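PDB 3KMI: putative membrane protein COG4129 from Clostridium difficile, which is of unknown function but may export aromatic acids across the cell membrane, this piece being its helical C-terminal domain. Local coordinates for residues D27-I32 with I107-I112. Residues are numbered along the deposited sequence; the frame is centred on the assembly and turned at random.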
# COMPACT_ATOMS: atom_id res chain seq x y z
N ASP A 27 -14.22 8.27 -8.44
CA ASP A 27 -13.53 9.46 -9.00
C ASP A 27 -12.25 9.02 -9.66
O ASP A 27 -11.93 9.52 -10.73
CB ASP A 27 -13.13 10.48 -7.93
CG ASP A 27 -14.30 11.17 -7.31
OD1 ASP A 27 -15.37 11.19 -7.93
OD2 ASP A 27 -14.13 11.72 -6.19
N ILE A 28 -11.51 8.12 -9.00
CA ILE A 28 -10.27 7.57 -9.57
C ILE A 28 -10.50 6.86 -10.94
O ILE A 28 -9.83 7.16 -11.96
CB ILE A 28 -9.50 6.69 -8.56
CG1 ILE A 28 -8.89 7.59 -7.46
CG2 ILE A 28 -8.39 5.89 -9.25
CD1 ILE A 28 -8.67 6.85 -6.12
N ALA A 29 -11.47 5.96 -10.98
CA ALA A 29 -11.82 5.28 -12.24
C ALA A 29 -12.11 6.32 -13.36
O ALA A 29 -11.74 6.10 -14.52
CB ALA A 29 -13.03 4.38 -12.06
N ASP A 30 -12.79 7.42 -13.03
CA ASP A 30 -13.14 8.46 -14.03
C ASP A 30 -11.92 9.22 -14.52
O ASP A 30 -11.88 9.72 -15.65
CB ASP A 30 -14.12 9.48 -13.42
CG ASP A 30 -15.50 8.90 -13.14
OD1 ASP A 30 -15.87 7.91 -13.79
OD2 ASP A 30 -16.22 9.43 -12.25
N ILE A 31 -10.94 9.38 -13.64
CA ILE A 31 -9.71 10.09 -14.00
C ILE A 31 -8.90 9.30 -15.04
O ILE A 31 -8.35 9.88 -16.00
CB ILE A 31 -8.86 10.44 -12.76
CG1 ILE A 31 -9.53 11.62 -12.01
CG2 ILE A 31 -7.43 10.81 -13.22
CD1 ILE A 31 -9.15 11.77 -10.55
N ILE A 32 -8.88 7.97 -14.90
CA ILE A 32 -8.20 7.12 -15.90
C ILE A 32 -8.69 7.43 -17.32
O ILE A 32 -7.88 7.55 -18.25
CB ILE A 32 -8.33 5.60 -15.58
CG1 ILE A 32 -7.70 5.32 -14.23
CG2 ILE A 32 -7.76 4.71 -16.71
CD1 ILE A 32 -8.10 3.98 -13.60
N ILE A 107 -10.16 -1.04 -19.35
CA ILE A 107 -10.64 -2.25 -18.65
C ILE A 107 -10.45 -2.10 -17.12
O ILE A 107 -11.32 -2.47 -16.33
CB ILE A 107 -9.97 -3.52 -19.22
CG1 ILE A 107 -10.58 -3.86 -20.59
CG2 ILE A 107 -10.11 -4.75 -18.26
CD1 ILE A 107 -9.69 -4.75 -21.43
N LEU A 108 -9.30 -1.54 -16.72
CA LEU A 108 -9.02 -1.23 -15.33
C LEU A 108 -10.06 -0.26 -14.78
O LEU A 108 -10.61 -0.44 -13.68
CB LEU A 108 -7.61 -0.61 -15.18
CG LEU A 108 -7.36 -0.19 -13.73
CD1 LEU A 108 -7.37 -1.45 -12.85
CD2 LEU A 108 -6.07 0.60 -13.59
N SER A 109 -10.31 0.80 -15.53
CA SER A 109 -11.30 1.76 -15.11
C SER A 109 -12.70 1.12 -14.93
O SER A 109 -13.38 1.38 -13.93
CB SER A 109 -11.38 2.87 -16.13
OG SER A 109 -12.43 3.75 -15.81
N ALA A 110 -13.11 0.27 -15.87
CA ALA A 110 -14.38 -0.44 -15.76
C ALA A 110 -14.41 -1.30 -14.49
O ALA A 110 -15.40 -1.33 -13.76
CB ALA A 110 -14.63 -1.32 -17.01
N PHE A 111 -13.30 -1.96 -14.21
CA PHE A 111 -13.19 -2.84 -13.02
C PHE A 111 -13.30 -2.04 -11.70
O PHE A 111 -13.98 -2.47 -10.76
CB PHE A 111 -11.89 -3.66 -13.09
CG PHE A 111 -11.70 -4.62 -11.93
CD1 PHE A 111 -12.65 -5.60 -11.64
CD2 PHE A 111 -10.54 -4.57 -11.16
CE1 PHE A 111 -12.46 -6.50 -10.55
CE2 PHE A 111 -10.33 -5.46 -10.09
CZ PHE A 111 -11.31 -6.41 -9.78
N ILE A 112 -12.66 -0.88 -11.65
CA ILE A 112 -12.77 0.01 -10.50
C ILE A 112 -14.21 0.55 -10.32
O ILE A 112 -14.69 0.65 -9.19
CB ILE A 112 -11.74 1.20 -10.57
CG1 ILE A 112 -10.31 0.63 -10.53
CG2 ILE A 112 -11.98 2.16 -9.41
CD1 ILE A 112 -9.19 1.62 -10.90
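Ser109 reaches across to the backbone of the facing helix and donates a hydrogen bond to the carbonyl oxygen of Ala29, with OG 2.8 Å from Ala29 O. The donor stands above the carbonyl plane, and the C=O...OG angle is 121°. The torsion that sets OG anti to the Ser109 backbone N (chi1 174°) carries it to that oxygen. Just beside this bond the helices come close: Ala29 CA and Ser109 CA are 4.6 Å apart, and the small methyl of Ala29 points at the other helix, its CB lying 3.6 Å from Ile112 CG2. One turn on, the end methyl of Ile32, CD1, meets two methyls of the other helix, Ile112 CD1 at 3.7 Å and Leu108 CD2 at 3.9 Å; the Ile32 and Ile112 side chains meet at a slant, whereas Ile32 and Leu108 cross at about a right angle. The segments, from helix 7-33 and helix 103-117, run nearly antiparallel (163°), their axes 8.5 Å apart at closest approach. Val95 of helix 68-95 packs on Ile32, while Leu164 of helix 148-176 touches both Leu108 and Ile112. A second polar tie between these helices joins Asp30 OD1 to His113 NE2. The buried serine hydroxyl is thus satisfied by a main-chain oxygen, while methyl groups fill the neighbouring apolar part of the interface.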